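Local atomic coordinates of oligogalacturonate lyase (Yersinia enterocolitica subsp. enterocolitica, PDB entry 3PE7), a protein that cleaves short pectin-derived oligogalacturonides by beta-elimination in the cytoplasm, probably with the help of a manganese ion held in its seven-bladed beta-propeller. Residues 242-248 against 286-292; 296-300 against 354-358; 318-322 against 334-339; 362-367 against 378-382. All blocks are in the same frame, centred on the assembly; numbering follows the deposited sequence.

Overall arrangement
All four contacts lie in the last part of a seven-bladed beta-propeller. Interactions 1 and 2 meet at the manganese site, their centres 8 Å apart. Interaction 1 supplies His287 and interaction 2 supplies His355; Gln350 and His353 complete the protein ligands. Asp300 of interaction 2 accepts a hydrogen bond from His287 ND1 of interaction 1. Interaction 3 closes the outer hairpin of the sheet that also holds 287-290 and 296-300. Interaction 4 closes the hairpin of the next sheet, which 357-358 joins through Ser357 and Leu366. Leu322 of interaction 3 packs on Phe367 of interaction 4, and both contacts stand about 11 Å from the manganese by their nearest side chains.

Interaction 1. Residues 242-248 against 286-292; sequences HEFWVPD and SHLMSNY. With MN (manganese (II) ion), chain B.
The Phe244 ring lies over the backbone of 288-290. Met289 CA sits over one face, 4.1 Å from the ring centroid, in a CH-pi contact. His242 O, Leu288 CD2 and Ser290 OG come in at the ring edge. Met289 SD approaches the same ring obliquely, 4.5 Å from its centroid, a Met-aromatic contact. The His242 ring has His287 CA and Ser286 O over one face, and water 2 in its plane at ND1. The Tyr292 ring carries Asp248 CB over one face, also a CH-pi contact. Its CG is anti to the backbone N (chi1 -171°), which turns the ring back beneath Pro247 and Asp248.

One direct hydrogen bond crosses, a weak one from Asp248 N to Tyr292 O at 3.0 Å. Water 1 donates to His242 O and to Leu288 O, and ties the two strands. Ser290 OG donates to Asn291 O.

Strands 242-245 and 287-290 run nearly parallel, at 17°, with axes 6.9 Å apart. They are the first strands of successive sheets, as expected for neighbouring blades of a beta-propeller. His287 NE2 binds manganese at 2.1 Å and its ND1 bonds to Asp300, so this blade interface borders the metal site.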
loop_
_atom_site.group_PDB
_atom_site.type_symbol
_atom_site.label_atom_id
_atom_site.label_comp_id
_atom_site.label_asym_id
_atom_site.label_seq_id
_atom_site.Cartn_x
_atom_site.Cartn_y
_atom_site.Cartn_z
ATOM N N HIS A 242 0.549 -9.368 -5.955
ATOM C CA HIS A 242 1.324 -8.687 -4.909
ATOM C C HIS A 242 2.521 -7.924 -5.451
ATOM O O HIS A 242 3.511 -7.733 -4.735
ATOM C CB HIS A 242 1.788 -9.679 -3.829
ATOM C CG HIS A 242 0.662 -10.394 -3.141
ATOM N ND1 HIS A 242 0.870 -11.313 -2.135
ATOM C CD2 HIS A 242 -0.681 -10.310 -3.305
ATOM C CE1 HIS A 242 -0.295 -11.796 -1.739
ATOM N NE2 HIS A 242 -1.254 -11.194 -2.425
ATOM N N GLU A 243 2.425 -7.480 -6.705
ATOM C CA GLU A 243 3.566 -6.795 -7.326
ATOM C C GLU A 243 3.846 -5.450 -6.649
ATOM O O GLU A 243 2.932 -4.736 -6.216
ATOM C CB GLU A 243 3.394 -6.636 -8.855
ATOM C CG GLU A 243 2.414 -5.533 -9.303
ATOM C CD GLU A 243 0.950 -5.945 -9.200
ATOM O OE1 GLU A 243 0.665 -7.153 -8.960
ATOM O OE2 GLU A 243 0.076 -5.049 -9.358
ATOM N N PHE A 244 5.131 -5.138 -6.519
ATOM C CA PHE A 244 5.559 -3.845 -6.003
ATOM C C PHE A 244 6.966 -3.541 -6.514
ATOM O O PHE A 244 7.711 -4.457 -6.885
ATOM C CB PHE A 244 5.508 -3.764 -4.464
ATOM C CG PHE A 244 6.510 -4.640 -3.758
ATOM C CD1 PHE A 244 7.704 -4.096 -3.251
ATOM C CD2 PHE A 244 6.272 -6.002 -3.589
ATOM C CE1 PHE A 244 8.634 -4.911 -2.581
ATOM C CE2 PHE A 244 7.174 -6.817 -2.916
ATOM C CZ PHE A 244 8.365 -6.271 -2.406
ATOM N N TRP A 245 7.304 -2.255 -6.567
ATOM C CA TRP A 245 8.672 -1.829 -6.839
ATOM C C TRP A 245 9.511 -1.917 -5.568
ATOM O O TRP A 245 9.116 -1.394 -4.522
ATOM C CB TRP A 245 8.716 -0.365 -7.312
ATOM C CG TRP A 245 8.226 -0.132 -8.737
ATOM C CD1 TRP A 245 7.105 0.583 -9.116
ATOM C CD2 TRP A 245 8.827 -0.605 -9.939
ATOM N NE1 TRP A 245 6.995 0.589 -10.494
ATOM C CE2 TRP A 245 8.027 -0.148 -11.019
ATOM C CE3 TRP A 245 9.974 -1.365 -10.215
ATOM C CZ2 TRP A 245 8.347 -0.415 -12.354
ATOM C CZ3 TRP A 245 10.297 -1.639 -11.551
ATOM C CH2 TRP A 245 9.472 -1.175 -12.602
ATOM N N VAL A 246 10.685 -2.543 -5.658
ATOM C CA VAL A 246 11.693 -2.306 -4.604
ATOM C C VAL A 246 11.887 -0.785 -4.556
ATOM O O VAL A 246 11.959 -0.147 -5.605
ATOM C CB VAL A 246 13.032 -3.012 -4.910
ATOM C CG1 VAL A 246 14.005 -2.889 -3.717
ATOM C CG2 VAL A 246 12.796 -4.487 -5.218
ATOM N N PRO A 247 11.931 -0.192 -3.349
ATOM C CA PRO A 247 11.940 1.289 -3.261
ATOM C C PRO A 247 13.119 1.969 -3.923
ATOM O O PRO A 247 12.994 3.133 -4.289
ATOM C CB PRO A 247 11.916 1.566 -1.754
ATOM C CG PRO A 247 11.189 0.364 -1.170
ATOM C CD PRO A 247 11.626 -0.824 -2.054
ATOM N N ASP A 248 14.224 1.256 -4.099
ATOM C CA ASP A 248 15.357 1.823 -4.865
ATOM C C ASP A 248 15.157 1.746 -6.383
ATOM O O ASP A 248 15.978 2.269 -7.134
ATOM C CB ASP A 248 16.701 1.213 -4.431
ATOM C CG ASP A 248 16.857 -0.264 -4.817
ATOM O OD1 ASP A 248 15.959 -0.871 -5.452
ATOM O OD2 ASP A 248 17.933 -0.816 -4.478
ATOM N N SER A 286 -0.735 -12.273 2.563
ATOM C CA SER A 286 -1.740 -11.454 1.892
ATOM C C SER A 286 -1.134 -10.255 1.179
ATOM O O SER A 286 -1.764 -9.678 0.314
ATOM C CB SER A 286 -2.801 -11.012 2.902
ATOM O OG SER A 286 -3.613 -12.140 3.256
ATOM N N HIS A 287 0.079 -9.896 1.586
ATOM C CA HIS A 287 0.824 -8.759 1.039
ATOM C C HIS A 287 2.313 -9.074 1.124
ATOM O O HIS A 287 2.726 -10.007 1.830
ATOM C CB HIS A 287 0.524 -7.486 1.828
ATOM C CG HIS A 287 -0.935 -7.220 1.992
ATOM N ND1 HIS A 287 -1.659 -7.691 3.070
ATOM C CD2 HIS A 287 -1.814 -6.567 1.199
ATOM C CE1 HIS A 287 -2.922 -7.319 2.937
ATOM N NE2 HIS A 287 -3.041 -6.634 1.813
ATOM N N LEU A 288 3.101 -8.322 0.356
ATOM C CA LEU A 288 4.558 -8.404 0.430
ATOM C C LEU A 288 5.156 -7.006 0.283
ATOM O O LEU A 288 4.667 -6.181 -0.508
ATOM C CB LEU A 288 5.084 -9.333 -0.670
ATOM C CG LEU A 288 6.558 -9.755 -0.618
ATOM C CD1 LEU A 288 6.894 -10.507 0.697
ATOM C CD2 LEU A 288 6.872 -10.621 -1.833
ATOM N N MET A 289 6.201 -6.732 1.053
ATOM C CA MET A 289 6.885 -5.445 0.974
ATOM C C MET A 289 8.361 -5.630 1.317
ATOM O O MET A 289 8.727 -6.584 2.013
ATOM C CB MET A 289 6.215 -4.444 1.941
ATOM C CG MET A 289 6.696 -2.999 1.845
ATOM S SD MET A 289 6.899 -2.405 0.148
ATOM C CE MET A 289 7.625 -0.795 0.468
ATOM N N SER A 290 9.201 -4.730 0.808
ATOM C CA SER A 290 10.637 -4.786 1.122
ATOM C C SER A 290 11.154 -3.525 1.820
ATOM O O SER A 290 10.453 -2.513 1.900
ATOM C CB SER A 290 11.445 -5.034 -0.161
ATOM O OG SER A 290 11.542 -3.850 -0.944
ATOM N N ASN A 291 12.384 -3.608 2.328
ATOM C CA ASN A 291 13.135 -2.433 2.747
ATOM C C ASN A 291 13.711 -1.754 1.494
ATOM O O ASN A 291 13.408 -2.160 0.374
ATOM C CB ASN A 291 14.229 -2.807 3.753
ATOM C CG ASN A 291 15.332 -3.673 3.154
ATOM O OD1 ASN A 291 15.212 -4.208 2.064
ATOM N ND2 ASN A 291 16.438 -3.818 3.911
ATOM N N TYR A 292 14.530 -0.727 1.685
ATOM C CA TYR A 292 14.897 0.143 0.554
ATOM C C TYR A 292 15.592 -0.569 -0.605
ATOM O O TYR A 292 15.270 -0.313 -1.773
ATOM C CB TYR A 292 15.731 1.315 1.067
ATOM C CG TYR A 292 16.006 2.398 0.046
ATOM C CD1 TYR A 292 15.027 3.306 -0.309
ATOM C CD2 TYR A 292 17.254 2.507 -0.558
ATOM C CE1 TYR A 292 15.294 4.331 -1.236
ATOM C CE2 TYR A 292 17.527 3.517 -1.496
ATOM C CZ TYR A 292 16.539 4.407 -1.826
ATOM O OH TYR A 292 16.813 5.406 -2.732
HETATM MN MN MN B . -4.600 -5.176 1.699
HETATM O O HOH W 1 2.709 -6.643 -2.412
HETATM O O HOH W 2 2.600 -12.194 -0.323
#

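Interaction 2. Residues 296-300 against 354-358; sequences LMVGD and PHPSF. With MN (manganese (II) ion), chain B.
Apolar packing joins Val298 to Pro356 and Phe358, between two neighbouring sheets of the beta-propeller. The segments run in nearly opposite directions, 170° apart end to end. Val298 splits its two methyls between partners. CG2, anti to the backbone N, meets Pro356 CB at 3.8 Å. CG1 meets Phe358 CE1 at 3.7 Å. Phe358 comes from the opposite direction to Val298 and puts its far end against strand 296-300. Its CZ reaches Leu296 CB at 3.7 Å, and Met297 CA lies at the ring edge, in plane. Leu296 and Phe358 cross at about a right angle.

The polar part is centred on Asp300. Its CB and carboxylate fit against Pro354 and Pro356, with OD1 3.3 Å from Pro354 CD. OD1 also takes a weak hydrogen bond from His355 N at 3.4 Å. The same oxygen accepts from His287 ND1, so one buried carboxylate oxygen touches two metal-binding residues. It probably helps to fix the tautomer and orientation of the His287 ring.

Beyond the contact, His355 turns away from strand 296-300 to the manganese, which it shares with His287, Gln350 and His353. His355 NE2 lies 2.1 Å from the metal.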
loop_
_atom_site.group_PDB
_atom_site.type_symbol
_atom_site.label_atom_id
_atom_site.label_comp_id
_atom_site.label_asym_id
_atom_site.label_seq_id
_atom_site.Cartn_x
_atom_site.Cartn_y
_atom_site.Cartn_z
ATOM N N LEU A 296 15.738 -7.129 2.620
ATOM C CA LEU A 296 14.768 -7.721 3.552
ATOM C C LEU A 296 13.368 -7.572 2.991
ATOM O O LEU A 296 13.059 -6.558 2.372
ATOM C CB LEU A 296 14.813 -7.020 4.916
ATOM C CG LEU A 296 16.094 -7.098 5.757
ATOM C CD1 LEU A 296 15.963 -6.165 6.952
ATOM C CD2 LEU A 296 16.346 -8.541 6.189
ATOM N N MET A 297 12.530 -8.587 3.204
ATOM C CA MET A 297 11.117 -8.488 2.852
ATOM C C MET A 297 10.251 -8.924 4.019
ATOM O O MET A 297 10.708 -9.627 4.917
ATOM C CB MET A 297 10.788 -9.293 1.592
ATOM C CG MET A 297 11.549 -8.807 0.345
ATOM S SD MET A 297 10.955 -9.536 -1.195
ATOM C CE MET A 297 12.244 -8.952 -2.295
ATOM N N VAL A 298 9.010 -8.462 4.010
ATOM C CA VAL A 298 8.080 -8.802 5.078
ATOM C C VAL A 298 6.720 -9.141 4.500
ATOM O O VAL A 298 6.261 -8.502 3.543
ATOM C CB VAL A 298 8.005 -7.652 6.141
ATOM C CG1 VAL A 298 7.447 -6.344 5.541
ATOM C CG2 VAL A 298 7.163 -8.090 7.356
ATOM N N GLY A 299 6.070 -10.159 5.078
ATOM C CA GLY A 299 4.732 -10.549 4.621
ATOM C C GLY A 299 3.836 -10.937 5.790
ATOM O O GLY A 299 4.315 -11.323 6.846
ATOM N N ASP A 300 2.533 -10.817 5.576
ATOM C CA ASP A 300 1.547 -11.113 6.626
ATOM C C ASP A 300 0.828 -12.410 6.344
ATOM O O ASP A 300 0.114 -12.527 5.345
ATOM C CB ASP A 300 0.560 -9.939 6.851
ATOM C CG ASP A 300 0.022 -9.297 5.551
ATOM O OD1 ASP A 300 -0.871 -8.425 5.685
ATOM O OD2 ASP A 300 0.490 -9.592 4.434
ATOM N N PRO A 354 -2.944 -6.281 7.876
ATOM C CA PRO A 354 -1.737 -5.826 8.590
ATOM C C PRO A 354 -0.866 -4.873 7.765
ATOM O O PRO A 354 -0.345 -3.899 8.312
ATOM C CB PRO A 354 -0.999 -7.131 8.913
ATOM C CG PRO A 354 -2.144 -8.170 9.023
ATOM C CD PRO A 354 -3.124 -7.749 7.955
ATOM N N HIS A 355 -0.727 -5.141 6.462
ATOM C CA HIS A 355 0.004 -4.247 5.545
ATOM C C HIS A 355 1.415 -3.893 6.074
ATOM O O HIS A 355 1.761 -2.705 6.180
ATOM C CB HIS A 355 -0.824 -2.958 5.285
ATOM C CG HIS A 355 -1.990 -3.171 4.366
ATOM N ND1 HIS A 355 -3.061 -2.308 4.311
ATOM C CD2 HIS A 355 -2.254 -4.149 3.467
ATOM C CE1 HIS A 355 -3.934 -2.735 3.415
ATOM N NE2 HIS A 355 -3.470 -3.853 2.889
ATOM N N PRO A 356 2.226 -4.922 6.379
ATOM C CA PRO A 356 3.493 -4.605 7.047
ATOM C C PRO A 356 4.491 -3.869 6.144
ATOM O O PRO A 356 4.511 -4.080 4.924
ATOM C CB PRO A 356 4.056 -5.987 7.407
ATOM C CG PRO A 356 3.464 -6.918 6.390
ATOM C CD PRO A 356 2.053 -6.380 6.181
ATOM N N SER A 357 5.281 -2.989 6.761
ATOM C CA SER A 357 6.443 -2.374 6.113
ATOM C C SER A 357 7.523 -2.161 7.180
ATOM O O SER A 357 7.254 -2.330 8.372
ATOM C CB SER A 357 6.088 -1.069 5.409
ATOM O OG SER A 357 5.801 -0.049 6.358
ATOM N N PHE A 358 8.739 -1.799 6.758
ATOM C CA PHE A 358 9.836 -1.566 7.676
ATOM C C PHE A 358 9.905 -0.102 8.102
ATOM O O PHE A 358 9.604 0.786 7.307
ATOM C CB PHE A 358 11.172 -1.992 7.028
ATOM C CG PHE A 358 11.284 -3.472 6.771
ATOM C CD1 PHE A 358 10.929 -4.008 5.540
ATOM C CD2 PHE A 358 11.743 -4.337 7.764
ATOM C CE1 PHE A 358 11.048 -5.402 5.268
ATOM C CE2 PHE A 358 11.850 -5.722 7.522
ATOM C CZ PHE A 358 11.499 -6.256 6.264
HETATM MN MN MN B . -4.600 -5.176 1.699
#

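Interaction 3. Residues 318-322 against 334-339; sequences NDPFL and RVARHD
Phe321 is held between Arg334 and Pro320. Arg334 bends at chi3 (80°), which lays its outer half along the ring. CD sits over the ring centre, 3.5 Å from the centroid, as a CH-pi contact. The guanidinium then lies flat on the same ring, its plane 15° from that of the ring. Arg334 CZ is 4.2 Å from the Phe321 centroid, a cation-pi stack. Pro320 CG lies over the opposite face, toward the rim.

Arg337 meets Phe321 differently. Its guanidinium stands steeply to the ring, with NH1 3.6 Å from Phe321 CZ. Pro320 CG packs over the guanidinium face. Arg337 grips Asp339 side-on in a salt bridge: NE to OD2 at 2.8 Å and NH2 to OD1. This holds the guanidinium in place beside Pro320, and NH1 turns to Ser18.

The segments form the end of the antiparallel beta hairpin 321-326 and 331-337, at the outer side of a propeller sheet. Leu322 N bonds to Ala336 O at 2.8 Å. The return bond to Leu322 O comes from Val335 N, one residue earlier, an irregularity like that of a classic beta bulge.

Beyond the strand, His338 and Asp339 wrap around Pro320 O, which accepts both of their backbone N-H groups. The His338 CG lies between the backbone N and the carbonyl carbon (chi1 66°), and this puts the ring face over Pro320 O. Asp319 OD2 accepts from Phe321 N at 3.2 Å, an Asx turn, while OD1 bonds to Tyr323 OH. Leu322 CG comes to the edge of the His338 ring, 4.1 Å from His338 ND1.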
loop_
_atom_site.group_PDB
_atom_site.type_symbol
_atom_site.label_atom_id
_atom_site.label_comp_id
_atom_site.label_asym_id
_atom_site.label_seq_id
_atom_site.Cartn_x
_atom_site.Cartn_y
_atom_site.Cartn_z
ATOM N N ASN A 318 -5.950 -18.823 9.856
ATOM C CA ASN A 318 -4.993 -19.866 9.425
ATOM C C ASN A 318 -3.544 -19.590 9.850
ATOM O O ASN A 318 -2.855 -20.474 10.399
ATOM C CB ASN A 318 -5.062 -20.088 7.903
ATOM C CG ASN A 318 -4.234 -21.294 7.436
ATOM O OD1 ASN A 318 -3.629 -21.261 6.355
ATOM N ND2 ASN A 318 -4.226 -22.363 8.232
ATOM N N ASP A 319 -3.081 -18.377 9.563
ATOM C CA ASP A 319 -1.695 -18.033 9.812
ATOM C C ASP A 319 -1.632 -16.636 10.412
ATOM O O ASP A 319 -1.744 -15.656 9.682
ATOM C CB ASP A 319 -0.888 -18.084 8.505
ATOM C CG ASP A 319 0.620 -18.023 8.744
ATOM O OD1 ASP A 319 1.395 -18.443 7.860
ATOM O OD2 ASP A 319 1.045 -17.592 9.824
ATOM N N PRO A 320 -1.447 -16.536 11.747
ATOM C CA PRO A 320 -1.473 -15.242 12.434
ATOM C C PRO A 320 -0.099 -14.506 12.420
ATOM O O PRO A 320 0.051 -13.449 13.062
ATOM C CB PRO A 320 -1.839 -15.639 13.876
ATOM C CG PRO A 320 -1.139 -16.962 14.062
ATOM C CD PRO A 320 -1.304 -17.666 12.695
ATOM N N PHE A 321 0.885 -15.088 11.739
ATOM C CA PHE A 321 2.264 -14.618 11.861
ATOM C C PHE A 321 2.695 -13.610 10.809
ATOM O O PHE A 321 2.171 -13.602 9.687
ATOM C CB PHE A 321 3.240 -15.806 11.853
ATOM C CG PHE A 321 3.068 -16.703 13.036
ATOM C CD1 PHE A 321 2.393 -17.912 12.906
ATOM C CD2 PHE A 321 3.547 -16.317 14.297
ATOM C CE1 PHE A 321 2.201 -18.756 14.021
ATOM C CE2 PHE A 321 3.350 -17.150 15.426
ATOM C CZ PHE A 321 2.683 -18.374 15.275
ATOM N N LEU A 322 3.642 -12.764 11.215
ATOM C CA LEU A 322 4.417 -11.913 10.308
ATOM C C LEU A 322 5.759 -12.582 10.044
ATOM O O LEU A 322 6.425 -13.027 10.988
ATOM C CB LEU A 322 4.634 -10.527 10.922
ATOM C CG LEU A 322 3.339 -9.712 11.077
ATOM C CD1 LEU A 322 3.418 -8.741 12.237
ATOM C CD2 LEU A 322 2.957 -8.969 9.791
ATOM N N ARG A 334 10.014 -16.108 11.483
ATOM C CA ARG A 334 8.700 -15.851 12.036
ATOM C C ARG A 334 8.913 -14.869 13.191
ATOM O O ARG A 334 9.352 -15.259 14.275
ATOM C CB ARG A 334 8.086 -17.172 12.491
ATOM C CG ARG A 334 6.651 -17.092 12.883
ATOM C CD ARG A 334 6.068 -18.487 12.969
ATOM N NE ARG A 334 6.419 -19.149 14.220
ATOM C CZ ARG A 334 5.983 -20.365 14.562
ATOM N NH1 ARG A 334 5.181 -21.058 13.744
ATOM N NH2 ARG A 334 6.344 -20.892 15.728
ATOM N N VAL A 335 8.632 -13.586 12.958
ATOM C CA VAL A 335 9.126 -12.560 13.871
ATOM C C VAL A 335 8.147 -12.159 14.979
ATOM O O VAL A 335 8.552 -11.816 16.099
ATOM C CB VAL A 335 9.678 -11.326 13.103
ATOM C CG1 VAL A 335 10.882 -11.740 12.241
ATOM C CG2 VAL A 335 8.617 -10.689 12.245
ATOM N N ALA A 336 6.861 -12.226 14.661
ATOM C CA ALA A 336 5.807 -11.858 15.611
ATOM C C ALA A 336 4.455 -12.247 15.044
ATOM O O ALA A 336 4.344 -12.611 13.882
ATOM C CB ALA A 336 5.845 -10.371 15.907
ATOM N N ARG A 337 3.436 -12.179 15.890
ATOM C CA ARG A 337 2.066 -12.422 15.471
ATOM C C ARG A 337 1.429 -11.099 15.089
ATOM O O ARG A 337 1.559 -10.110 15.812
ATOM C CB ARG A 337 1.264 -13.016 16.637
ATOM C CG ARG A 337 1.859 -14.311 17.225
ATOM C CD ARG A 337 1.106 -14.718 18.519
ATOM N NE ARG A 337 -0.264 -15.155 18.218
ATOM C CZ ARG A 337 -0.610 -16.392 17.882
ATOM N NH1 ARG A 337 0.304 -17.369 17.850
ATOM N NH2 ARG A 337 -1.869 -16.659 17.586
ATOM N N HIS A 338 0.723 -11.071 13.959
ATOM C CA HIS A 338 -0.206 -9.956 13.732
ATOM C C HIS A 338 -1.564 -10.216 14.414
ATOM O O HIS A 338 -2.190 -9.279 14.949
ATOM C CB HIS A 338 -0.344 -9.614 12.228
ATOM C CG HIS A 338 -0.993 -10.683 11.400
ATOM N ND1 HIS A 338 -0.319 -11.393 10.431
ATOM C CD2 HIS A 338 -2.271 -11.123 11.365
ATOM C CE1 HIS A 338 -1.144 -12.259 9.864
ATOM N NE2 HIS A 338 -2.341 -12.108 10.414
ATOM N N ASP A 339 -2.010 -11.476 14.418
ATOM C CA ASP A 339 -3.298 -11.857 15.053
ATOM C C ASP A 339 -4.524 -11.070 14.566
ATOM O O ASP A 339 -5.509 -10.920 15.310
ATOM C CB ASP A 339 -3.210 -11.756 16.590
ATOM C CG ASP A 339 -2.704 -13.021 17.245
ATOM O OD1 ASP A 339 -3.035 -14.135 16.762
ATOM O OD2 ASP A 339 -1.986 -12.893 18.261
HETATM O O HOH W 3 -4.449 -14.776 9.799
#

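Interaction 4. Residues 362-367 against 378-382; sequences DKQILF and YLATL
Ile365 and Ala380 each donate and accept across the hairpin: Ile365 N to Ala380 O and Ala380 N to Ile365 O, both 2.9 Å. Phe367 and Tyr378 repeat the exchange two residues on, past the non-hydrogen-bonded pair Leu366-Leu379. At the other end Leu382 N bonds to Lys363 O. Water 4 donates to Lys363 O as well, and to Leu382 O.

The backbone groups of Leu366, Leu379 and Thr381 bond to Ser357, Thr24 and Gln22 of the flanking strands; Gln364 N gives to Thr359 OG1, and Leu366 O also accepts from Arg35. Water 5 accepts from Gln364 NE2 at 3.0 Å, donates to Leu379 O at 2.7 Å, and also bonds to Thr381 OG1.

On the face of Ile365, Phe367, Tyr378 and Ala380 the contact is apolar. Phe367 CG lies between the backbone N and the carbonyl carbon (chi1 63°), which tips the ring over Tyr378. Tyr378 CB stands over that face, 3.7 Å from the centroid, and Ala380 CB meets its edge. The two rings are near parallel but slid apart.

This hairpin is thus interior to its propeller sheet: most backbone groups named are met by strand pairing, and side chains and two waters take up others.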
loop_
_atom_site.group_PDB
_atom_site.type_symbol
_atom_site.label_atom_id
_atom_site.label_comp_id
_atom_site.label_asym_id
_atom_site.label_seq_id
_atom_site.Cartn_x
_atom_site.Cartn_y
_atom_site.Cartn_z
ATOM N N ASP A 362 15.066 -0.049 9.576
ATOM C CA ASP A 362 14.964 -1.494 9.333
ATOM C C ASP A 362 14.971 -2.342 10.614
ATOM O O ASP A 362 15.182 -3.555 10.547
ATOM C CB ASP A 362 16.051 -1.989 8.355
ATOM C CG ASP A 362 15.745 -1.611 6.918
ATOM O OD1 ASP A 362 16.620 -1.814 6.053
ATOM O OD2 ASP A 362 14.616 -1.124 6.668
ATOM N N LYS A 363 14.697 -1.718 11.763
ATOM C CA LYS A 363 14.752 -2.446 13.033
ATOM C C LYS A 363 13.395 -2.959 13.484
ATOM O O LYS A 363 13.309 -3.850 14.349
ATOM C CB LYS A 363 15.347 -1.563 14.133
ATOM C CG LYS A 363 16.766 -1.038 13.830
ATOM C CD LYS A 363 17.852 -1.998 14.232
ATOM C CE LYS A 363 19.266 -1.478 13.832
ATOM N NZ LYS A 363 19.406 -0.062 14.216
ATOM N N GLN A 364 12.337 -2.401 12.901
ATOM C CA GLN A 364 10.977 -2.722 13.320
ATOM C C GLN A 364 10.060 -2.881 12.124
ATOM O O GLN A 364 10.348 -2.385 11.048
ATOM C CB GLN A 364 10.417 -1.617 14.199
ATOM C CG GLN A 364 11.116 -1.466 15.521
ATOM C CD GLN A 364 10.688 -0.212 16.199
ATOM O OE1 GLN A 364 10.920 0.893 15.695
ATOM N NE2 GLN A 364 10.035 -0.357 17.336
ATOM N N ILE A 365 8.947 -3.569 12.325
ATOM C CA ILE A 365 7.893 -3.545 11.326
ATOM C C ILE A 365 6.621 -2.893 11.875
ATOM O O ILE A 365 6.256 -3.081 13.053
ATOM C CB ILE A 365 7.612 -4.951 10.738
ATOM C CG1 ILE A 365 7.434 -5.987 11.840
ATOM C CG2 ILE A 365 8.770 -5.383 9.767
ATOM C CD1 ILE A 365 6.898 -7.331 11.321
ATOM N N LEU A 366 5.960 -2.121 11.021
ATOM C CA LEU A 366 4.699 -1.440 11.365
ATOM C C LEU A 366 3.546 -2.185 10.733
ATOM O O LEU A 366 3.595 -2.513 9.542
ATOM C CB LEU A 366 4.703 0.002 10.842
ATOM C CG LEU A 366 3.379 0.783 11.017
ATOM C CD1 LEU A 366 3.183 1.168 12.470
ATOM C CD2 LEU A 366 3.331 2.041 10.103
ATOM N N PHE A 367 2.496 -2.431 11.508
ATOM C CA PHE A 367 1.322 -3.130 10.961
ATOM C C PHE A 367 0.058 -2.767 11.715
ATOM O O PHE A 367 0.125 -2.278 12.847
ATOM C CB PHE A 367 1.537 -4.662 10.967
ATOM C CG PHE A 367 1.712 -5.261 12.335
ATOM C CD1 PHE A 367 0.633 -5.881 12.961
ATOM C CD2 PHE A 367 2.952 -5.228 12.996
ATOM C CE1 PHE A 367 0.783 -6.461 14.233
ATOM C CE2 PHE A 367 3.107 -5.805 14.272
ATOM C CZ PHE A 367 2.024 -6.424 14.883
ATOM N N TYR A 378 0.730 -1.162 15.478
ATOM C CA TYR A 378 1.754 -1.888 16.245
ATOM C C TYR A 378 3.105 -1.783 15.570
ATOM O O TYR A 378 3.203 -1.766 14.333
ATOM C CB TYR A 378 1.413 -3.384 16.340
ATOM C CG TYR A 378 0.101 -3.644 17.006
ATOM C CD1 TYR A 378 -1.101 -3.513 16.291
ATOM C CD2 TYR A 378 0.041 -3.981 18.362
ATOM C CE1 TYR A 378 -2.336 -3.721 16.910
ATOM C CE2 TYR A 378 -1.196 -4.189 18.998
ATOM C CZ TYR A 378 -2.371 -4.060 18.241
ATOM O OH TYR A 378 -3.577 -4.262 18.841
ATOM N N LEU A 379 4.145 -1.724 16.397
ATOM C CA LEU A 379 5.535 -1.854 15.955
ATOM C C LEU A 379 6.152 -3.097 16.603
ATOM O O LEU A 379 6.232 -3.184 17.831
ATOM C CB LEU A 379 6.345 -0.602 16.328
ATOM C CG LEU A 379 6.081 0.666 15.511
ATOM C CD1 LEU A 379 6.693 1.901 16.185
ATOM C CD2 LEU A 379 6.633 0.472 14.076
ATOM N N ALA A 380 6.591 -4.039 15.768
ATOM C CA ALA A 380 7.312 -5.232 16.265
ATOM C C ALA A 380 8.811 -5.101 16.009
ATOM O O ALA A 380 9.221 -4.771 14.903
ATOM C CB ALA A 380 6.756 -6.491 15.608
ATOM N N THR A 381 9.623 -5.367 17.039
ATOM C CA THR A 381 11.083 -5.271 16.933
ATOM C C THR A 381 11.648 -6.537 16.357
ATOM O O THR A 381 11.353 -7.635 16.835
ATOM C CB THR A 381 11.720 -4.970 18.319
ATOM O OG1 THR A 381 11.205 -3.727 18.787
ATOM C CG2 THR A 381 13.258 -4.835 18.190
ATOM N N LEU A 382 12.430 -6.401 15.287
ATOM C CA LEU A 382 13.001 -7.579 14.660
ATOM C C LEU A 382 14.058 -8.202 15.584
ATOM O O LEU A 382 14.893 -7.483 16.138
ATOM C CB LEU A 382 13.620 -7.233 13.304
ATOM C CG LEU A 382 12.714 -6.656 12.192
ATOM C CD1 LEU A 382 13.502 -6.660 10.894
ATOM C CD2 LEU A 382 11.404 -7.412 12.022
HETATM O O HOH W 4 15.678 -4.905 15.398
HETATM O O HOH W 5 8.709 -2.630 18.819
#